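Long-range contacts in aminoglycoside phosphotransferase (Streptomyces rimosus, PDB 6FUC), which probably transfers phosphate from ATP to the 3''-hydroxyl of streptomycin, inactivating the antibiotic as other APH(3'') kinases do: residues F127-G132 against G214-Y219; H187-L192 against L222-A227. All coordinates share one frame; numbering follows the deposited sequence.

Interaction 1. Residues F127-G132 against G214-Y219; sequences FTRELG and GRADPY
R215 reaches across to E130 in a salt bridge, its NE 3.0 Å from E130 OE2 with an N-H...O angle of 150°. OE2 sits at the guanidinium edge and in its plane, but NE meets it from above the carboxylate plane, the two planes being 53° apart. Water 1 closes a second path: it donates to E130 OE1 and accepts from R215 NH2, lying in the guanidinium plane too. R215 NH1 is taken by the carbonyl of P122, so the group is held from several sides and its rotation is restricted. Beneath this, the backbones make a single parallel-type beta bridge centred on T128 and R215. R215 N donates to F127 O at 3.0 Å, and R129 N donates to R215 O at 2.9 Å. In the kinase-like fold of this family, that bridge lays the segment leading into helix 131-143, with E130 at its N-cap, along strand 214-216, whose other partner is strand 184-186. T128 packs over one face of the R215 guanidinium, its CG2 3.3 Å from R215 NH2 and offset toward the rim. R129 is buried and runs alongside strand 214-216: with CG between the backbone N and the carbonyl carbon (chi1 59°), CG sits 3.7 Å from G214 O and the bent chain carries NE to within 3.8 Å of A216 CB. Its NH1 is hydrogen-bonded to G188 O. At the other end G214 brings CA within 3.3 Å of F127 O, while the F127 ring leads off toward D58 and R59 of helix 50-63.

Interaction 2. Residues H187-L192 against L222-A227; sequences HGDLCL and LALLFA
L190, L192, L224 and L225 make the apolar part of this contact. L190 and L225 lie side by side and point the same way, both with CG anti to the backbone N (chi1 -165° and 175°), which brings their CD2 atoms to 4.2 Å. L192 comes across L225 at about a right angle, its CD2 only 3.5 Å from L225 CD1, a tight fit. L224, whose CB points at the loop and lies 3.7 Å from L190 O, crosses D189 at about a right angle and sets CD1 3.8 Å from D189 OD1. Helix 100-117 continues this core, with V114 against L190, L103 against L192 and I110 against L225. One backbone carbonyl packs on the helix: L190 O lies 3.4 Å from L225 CB; L225 N is near, but its N-H does not point at the oxygen. The loop carries the H-G-D sequence, with N194 further on, that matches the catalytic-loop motif of the aminoglycoside phosphotransferases and their protein-kinase relatives. Its shape is partly set from within, by the D189 N bond to H187 ND1 (3.0 Å), made at the ring edge and in its plane, and by an inverse gamma turn centred on L190. Helix 219-233 adds polar grips at both ends of segment 187-192: D221 accepts from the backbone N of H187 and of G188, and T228 OG1 bonds to L192 N.

In the fold
Interaction 2 is the buried member of the pair, nearer the centre of the chain, and is mostly leucine packing; interaction 1 is partly buried and polar, joining backbones by a beta bridge and side chains by a salt bridge with a water at its side. The two meet directly through the bond from R129 to G188. Both also use one continuous piece of chain: strand 214-216 runs through the D217-capped turn into helix 219-233. The motif-bearing loop is thus held in two ways, by the polar end of a side chain from interaction 1 and, in interaction 2, by a helix packed against it.

Interaction 1. Residues F127-G132 against G214-Y219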
ATOM      1  N   PHE A 127     -12.826  -2.819  -8.123  1.00  7.16           N
ATOM      2  CA  PHE A 127     -11.686  -1.878  -8.180  1.00  7.08           C
ATOM      3  C   PHE A 127     -10.555  -2.471  -9.008  1.00  7.13           C
ATOM      4  O   PHE A 127     -10.316  -3.688  -9.010  1.00  7.21           O
ATOM      5  CB  PHE A 127     -11.173  -1.649  -6.761  1.00  7.89           C
ATOM      6  CG  PHE A 127     -12.267  -1.239  -5.818  1.00  7.55           C
ATOM      7  CD1 PHE A 127     -12.843  -0.029  -5.911  1.00  7.72           C
ATOM      8  CD2 PHE A 127     -12.724  -2.119  -4.869  1.00  7.59           C
ATOM      9  CE1 PHE A 127     -13.872   0.361  -5.061  1.00  9.19           C
ATOM     10  CE2 PHE A 127     -13.749  -1.760  -4.014  1.00  8.53           C
ATOM     11  CZ  PHE A 127     -14.348  -0.525  -4.114  1.00  8.65           C
ATOM     12  N   THR A 128      -9.830  -1.558  -9.656  1.00  7.59           N
ATOM     13  CA  THR A 128      -8.659  -1.916 -10.433  1.00  7.29           C
ATOM     14  C   THR A 128      -7.467  -1.035 -10.078  1.00  7.54           C
ATOM     15  O   THR A 128      -7.620   0.142  -9.778  1.00  8.72           O
ATOM     16  CB  THR A 128      -8.942  -1.836 -11.923  1.00  9.57           C
ATOM     17  OG1 THR A 128      -9.134  -0.463 -12.315  1.00 10.71           O
ATOM     18  CG2 THR A 128     -10.056  -2.730 -12.346  1.00 10.69           C
ATOM     19  N   ARG A 129      -6.280  -1.614 -10.192  1.00  7.33           N
ATOM     20  CA  ARG A 129      -5.021  -0.820 -10.212  1.00  8.05           C
ATOM     21  C   ARG A 129      -4.120  -1.468 -11.263  1.00  6.89           C
ATOM     22  O   ARG A 129      -2.966  -1.786 -11.048  1.00  7.26           O
ATOM     23  CB  ARG A 129      -4.337  -0.717  -8.843  1.00  9.14           C
ATOM     24  CG  ARG A 129      -3.952  -2.004  -8.193  1.00  9.28           C
ATOM     25  CD  ARG A 129      -2.608  -1.912  -7.527  1.00  9.13           C
ATOM     26  NE  ARG A 129      -1.572  -1.725  -8.573  1.00  8.84           N
ATOM     27  CZ  ARG A 129      -0.294  -1.443  -8.344  1.00  8.82           C
ATOM     28  NH1 ARG A 129       0.211  -1.206  -7.141  1.00 10.70           N
ATOM     29  NH2 ARG A 129       0.539  -1.494  -9.374  1.00 10.11           N
ATOM     30  N   GLU A 130      -4.698  -1.682 -12.450  1.00  7.51           N
ATOM     31  CA  GLU A 130      -4.056  -2.399 -13.502  1.00  8.35           C
ATOM     32  C   GLU A 130      -2.974  -1.536 -14.153  1.00  8.14           C
ATOM     33  O   GLU A 130      -2.904  -0.313 -13.949  1.00  8.61           O
ATOM     34  CB  GLU A 130      -5.070  -2.964 -14.510  1.00  8.92           C
ATOM     35  CG  GLU A 130      -5.876  -4.114 -13.949  1.00  9.69           C
ATOM     36  CD  GLU A 130      -7.165  -4.364 -14.623  1.00 11.29           C
ATOM     37  OE1 GLU A 130      -7.730  -3.404 -15.285  1.00 13.78           O
ATOM     38  OE2 GLU A 130      -7.696  -5.494 -14.501  1.00 13.85           O
ATOM     39  N   LEU A 131      -2.138  -2.204 -14.954  1.00  8.63           N
ATOM     40  CA  LEU A 131      -0.926  -1.541 -15.386  1.00  9.54           C
ATOM     41  C   LEU A 131      -1.222  -0.332 -16.250  1.00  9.63           C
ATOM     42  O   LEU A 131      -0.474   0.640 -16.225  1.00 10.46           O
ATOM     43  CB  LEU A 131      -0.062  -2.578 -16.118  1.00 10.54           C
ATOM     44  CG  LEU A 131       1.249  -2.056 -16.641  1.00 10.33           C
ATOM     45  CD1 LEU A 131       2.072  -1.367 -15.585  1.00 10.50           C
ATOM     46  CD2 LEU A 131       1.992  -3.215 -17.234  1.00 11.32           C
ATOM     47  N   GLY A 132      -2.248  -0.383 -17.090  1.00 10.59           N
ATOM     48  CA  GLY A 132      -2.503   0.795 -17.918  1.00 11.21           C
ATOM     49  C   GLY A 132      -2.790   2.027 -17.109  1.00 10.21           C
ATOM     50  O   GLY A 132      -2.309   3.138 -17.422  1.00 12.10           O
ATOM     51  N   GLY A 214      -7.063  -3.322  -5.708  1.00  6.30           N
ATOM     52  CA  GLY A 214      -7.750  -3.623  -6.954  1.00  6.82           C
ATOM     53  C   GLY A 214      -7.026  -4.641  -7.751  1.00  6.14           C
ATOM     54  O   GLY A 214      -5.889  -5.041  -7.426  1.00  7.06           O
ATOM     55  N   ARG A 215      -7.629  -5.045  -8.879  1.00  6.03           N
ATOM     56  CA  ARG A 215      -7.001  -5.977  -9.787  1.00  6.50           C
ATOM     57  C   ARG A 215      -5.633  -5.478 -10.221  1.00  6.64           C
ATOM     58  O   ARG A 215      -5.479  -4.318 -10.627  1.00  7.01           O
ATOM     59  CB  ARG A 215      -7.832  -6.102 -11.071  1.00  8.46           C
ATOM     60  CG  ARG A 215      -9.091  -6.917 -10.909  1.00  9.68           C
ATOM     61  CD  ARG A 215      -9.671  -7.345 -12.234  1.00 11.10           C
ATOM     62  NE  ARG A 215     -10.226  -6.289 -13.051  1.00 13.03           N
ATOM     63  CZ  ARG A 215     -11.489  -5.874 -12.952  1.00 15.82           C
ATOM     64  NH1 ARG A 215     -12.258  -6.382 -12.000  1.00 15.47           N
ATOM     65  NH2 ARG A 215     -11.971  -4.963 -13.766  1.00 20.12           N
ATOM     66  N   ALA A 216      -4.662  -6.408 -10.278  1.00  6.82           N
ATOM     67  CA  ALA A 216      -3.370  -6.180 -10.838  1.00  7.02           C
ATOM     68  C   ALA A 216      -2.615  -7.511 -10.868  1.00  6.58           C
ATOM     69  O   ALA A 216      -3.063  -8.519 -10.325  1.00  7.46           O
ATOM     70  CB  ALA A 216      -2.571  -5.132 -10.059  1.00  7.22           C
ATOM     71  N   ASP A 217      -1.444  -7.510 -11.495  1.00  7.30           N
ATOM     72  CA  ASP A 217      -0.546  -8.637 -11.418  1.00  7.19           C
ATOM     73  C   ASP A 217      -0.125  -8.841  -9.941  1.00  7.17           C
ATOM     74  O   ASP A 217       0.177  -7.846  -9.271  1.00  7.57           O
ATOM     75  CB  ASP A 217       0.670  -8.312 -12.306  1.00  7.90           C
ATOM     76  CG  ASP A 217       1.670  -9.409 -12.451  1.00  8.20           C
ATOM     77  OD1 ASP A 217       2.144  -9.993 -11.458  1.00 10.55           O
ATOM     78  OD2 ASP A 217       2.015  -9.706 -13.585  1.00 11.68           O
ATOM     79  N   PRO A 218      -0.067 -10.089  -9.452  1.00  7.71           N
ATOM     80  CA  PRO A 218       0.369 -10.250  -8.043  1.00  7.93           C
ATOM     81  C   PRO A 218       1.715  -9.631  -7.714  1.00  7.75           C
ATOM     82  O   PRO A 218       1.960  -9.299  -6.561  1.00  8.31           O
ATOM     83  CB  PRO A 218       0.388 -11.752  -7.873  1.00  9.85           C
ATOM     84  CG  PRO A 218       0.457 -12.337  -9.248  1.00 10.08           C
ATOM     85  CD  PRO A 218      -0.346 -11.365 -10.107  1.00  8.82           C
ATOM     86  N   TYR A 219       2.623  -9.554  -8.696  1.00  7.74           N
ATOM     87  CA  TYR A 219       3.920  -8.883  -8.418  1.00  8.31           C
ATOM     88  C   TYR A 219       3.837  -7.408  -8.112  1.00  8.11           C
ATOM     89  O   TYR A 219       4.776  -6.862  -7.565  1.00  9.01           O
ATOM     90  CB  TYR A 219       4.927  -9.190  -9.561  1.00  9.39           C
ATOM     91  CG  TYR A 219       5.510 -10.547  -9.428  1.00 10.74           C
ATOM     92  CD1 TYR A 219       6.456 -10.796  -8.461  1.00 13.53           C
ATOM     93  CD2 TYR A 219       5.078 -11.616 -10.157  1.00 13.30           C
ATOM     94  CE1 TYR A 219       6.979 -12.045  -8.262  1.00 19.19           C
ATOM     95  CE2 TYR A 219       5.621 -12.915  -9.988  1.00 16.05           C
ATOM     96  CZ  TYR A 219       6.522 -13.123  -8.989  1.00 19.83           C
ATOM     97  OH  TYR A 219       7.053 -14.370  -8.764  1.00 30.06           O
TER
HETATM   98  O   HOH W   1     -10.242  -4.154 -15.928  1.00 20.60           O

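Interaction 2. Residues H187-L192 against L222-A227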
ATOM      1  N   HIS A 187      -3.550  -5.799  -2.751  1.00  6.66           N
ATOM      2  CA  HIS A 187      -3.613  -4.739  -1.741  1.00  6.99           C
ATOM      3  C   HIS A 187      -3.350  -3.367  -2.350  1.00  6.91           C
ATOM      4  O   HIS A 187      -4.023  -2.395  -2.012  1.00  7.90           O
ATOM      5  CB  HIS A 187      -2.550  -5.072  -0.672  1.00  7.15           C
ATOM      6  CG  HIS A 187      -2.403  -4.003   0.332  1.00  6.84           C
ATOM      7  ND1 HIS A 187      -1.714  -2.852   0.085  1.00  7.31           N
ATOM      8  CD2 HIS A 187      -2.897  -3.917   1.589  1.00  7.87           C
ATOM      9  CE1 HIS A 187      -1.831  -2.080   1.153  1.00  7.51           C
ATOM     10  NE2 HIS A 187      -2.517  -2.723   2.097  1.00  8.12           N
ATOM     11  N   GLY A 188      -2.341  -3.327  -3.205  1.00  7.03           N
ATOM     12  CA  GLY A 188      -2.045  -2.149  -3.989  1.00  7.68           C
ATOM     13  C   GLY A 188      -0.879  -1.338  -3.514  1.00  7.43           C
ATOM     14  O   GLY A 188      -0.362  -0.537  -4.306  1.00  8.42           O
ATOM     15  N   ASP A 189      -0.473  -1.509  -2.262  1.00  7.34           N
ATOM     16  CA  ASP A 189       0.707  -0.832  -1.710  1.00  7.37           C
ATOM     17  C   ASP A 189       1.261  -1.725  -0.592  1.00  7.88           C
ATOM     18  O   ASP A 189       1.285  -1.359   0.587  1.00  8.43           O
ATOM     19  CB  ASP A 189       0.375   0.555  -1.210  1.00  9.02           C
ATOM     20  CG  ASP A 189       1.556   1.295  -0.653  1.00 10.51           C
ATOM     21  OD1 ASP A 189       2.687   0.977  -1.052  1.00 14.53           O
ATOM     22  OD2 ASP A 189       1.349   2.209   0.178  1.00 14.38           O
ATOM     23  N   LEU A 190       1.723  -2.900  -0.989  1.00  7.77           N
ATOM     24  CA  LEU A 190       2.024  -3.998  -0.008  1.00  8.23           C
ATOM     25  C   LEU A 190       3.463  -3.867   0.489  1.00  8.43           C
ATOM     26  O   LEU A 190       4.240  -4.831   0.458  1.00 10.55           O
ATOM     27  CB  LEU A 190       1.687  -5.343  -0.556  1.00  8.96           C
ATOM     28  CG  LEU A 190       1.620  -6.466   0.515  1.00  9.98           C
ATOM     29  CD1 LEU A 190       0.427  -6.246   1.458  1.00 11.11           C
ATOM     30  CD2 LEU A 190       1.532  -7.821  -0.151  1.00 12.35           C
ATOM     31  N   CYS A 191       3.815  -2.682   0.995  1.00  9.62           N
ATOM     32  CA  CYS A 191       5.038  -2.523   1.748  1.00  9.61           C
ATOM     33  C   CYS A 191       4.802  -2.975   3.173  1.00 10.23           C
ATOM     34  O   CYS A 191       3.664  -2.926   3.696  1.00  9.58           O
ATOM     35  CB  CYS A 191       5.465  -1.089   1.702  1.00 11.57           C
ATOM     36  SG  CYS A 191       4.299   0.115   2.143  0.80 13.36           S
ATOM     37  N   LEU A 192       5.872  -3.307   3.901  1.00 10.89           N
ATOM     38  CA  LEU A 192       5.734  -3.779   5.292  1.00 11.49           C
ATOM     39  C   LEU A 192       4.925  -2.903   6.241  1.00 10.03           C
ATOM     40  O   LEU A 192       4.218  -3.448   7.074  1.00 10.51           O
ATOM     41  CB  LEU A 192       7.104  -4.039   5.931  1.00 14.49           C
ATOM     42  CG  LEU A 192       7.888  -5.225   5.432  1.00 18.14           C
ATOM     43  CD1 LEU A 192       9.157  -5.342   6.253  1.00 23.98           C
ATOM     44  CD2 LEU A 192       7.095  -6.527   5.503  1.00 19.00           C
ATOM     45  N   LEU A 222       3.879  -8.294  -4.535  1.00  8.18           N
ATOM     46  CA  LEU A 222       5.018  -9.042  -4.036  1.00  8.83           C
ATOM     47  C   LEU A 222       6.332  -8.266  -4.181  1.00  9.27           C
ATOM     48  O   LEU A 222       7.207  -8.378  -3.337  1.00  9.51           O
ATOM     49  CB  LEU A 222       5.136 -10.382  -4.676  1.00  9.26           C
ATOM     50  CG  LEU A 222       3.931 -11.331  -4.521  1.00 10.93           C
ATOM     51  CD1 LEU A 222       4.184 -12.635  -5.257  1.00 14.77           C
ATOM     52  CD2 LEU A 222       3.588 -11.469  -3.024  1.00 15.73           C
ATOM     53  N   ALA A 223       6.461  -7.449  -5.239  1.00  8.40           N
ATOM     54  CA  ALA A 223       7.701  -6.694  -5.400  1.00  8.76           C
ATOM     55  C   ALA A 223       7.960  -5.800  -4.198  1.00  8.65           C
ATOM     56  O   ALA A 223       9.096  -5.640  -3.736  1.00 10.15           O
ATOM     57  CB  ALA A 223       7.685  -5.878  -6.671  1.00  9.50           C
ATOM     58  N   LEU A 224       6.918  -5.123  -3.735  1.00  8.38           N
ATOM     59  CA  LEU A 224       7.066  -4.165  -2.610  1.00  8.69           C
ATOM     60  C   LEU A 224       7.274  -4.878  -1.298  1.00  9.14           C
ATOM     61  O   LEU A 224       8.063  -4.445  -0.470  1.00 10.08           O
ATOM     62  CB  LEU A 224       5.846  -3.257  -2.528  1.00  9.12           C
ATOM     63  CG  LEU A 224       5.480  -2.434  -3.753  1.00 11.55           C
ATOM     64  CD1 LEU A 224       4.365  -1.507  -3.447  1.00 11.06           C
ATOM     65  CD2 LEU A 224       6.587  -1.909  -4.565  1.00 16.84           C
ATOM     66  N   LEU A 225       6.583  -5.984  -1.111  1.00  8.43           N
ATOM     67  CA  LEU A 225       6.738  -6.770   0.099  1.00 10.10           C
ATOM     68  C   LEU A 225       8.187  -7.290   0.190  1.00 10.38           C
ATOM     69  O   LEU A 225       8.836  -7.158   1.228  1.00 11.24           O
ATOM     70  CB  LEU A 225       5.757  -7.882   0.109  1.00 10.04           C
ATOM     71  CG  LEU A 225       5.920  -8.842   1.288  1.00 14.20           C
ATOM     72  CD1 LEU A 225       5.856  -8.238   2.666  1.00 14.26           C
ATOM     73  CD2 LEU A 225       4.892  -9.921   1.157  1.00 18.59           C
ATOM     74  N   PHE A 226       8.684  -7.865  -0.893  1.00  9.99           N
ATOM     75  CA  PHE A 226      10.013  -8.423  -0.855  1.00 10.81           C
ATOM     76  C   PHE A 226      11.054  -7.337  -0.676  1.00 11.58           C
ATOM     77  O   PHE A 226      12.021  -7.554   0.108  1.00 12.43           O
ATOM     78  CB  PHE A 226      10.318  -9.207  -2.116  1.00 10.93           C
ATOM     79  CG  PHE A 226       9.525 -10.454  -2.302  1.00 11.52           C
ATOM     80  CD1 PHE A 226       8.849 -11.027  -1.275  1.00 12.89           C
ATOM     81  CD2 PHE A 226       9.545 -11.124  -3.531  1.00 13.80           C
ATOM     82  CE1 PHE A 226       8.158 -12.209  -1.435  1.00 15.09           C
ATOM     83  CE2 PHE A 226       8.859 -12.284  -3.711  1.00 15.62           C
ATOM     84  CZ  PHE A 226       8.152 -12.869  -2.662  1.00 16.52           C
ATOM     85  N   ALA A 227      10.940  -6.219  -1.376  1.00 10.99           N
ATOM     86  CA  ALA A 227      11.986  -5.174  -1.257  1.00 11.43           C
ATOM     87  C   ALA A 227      11.992  -4.595   0.136  1.00 11.86           C
ATOM     88  O   ALA A 227      13.048  -4.357   0.697  1.00 13.67           O
ATOM     89  CB  ALA A 227      11.695  -4.103  -2.293  1.00 12.31           C
TER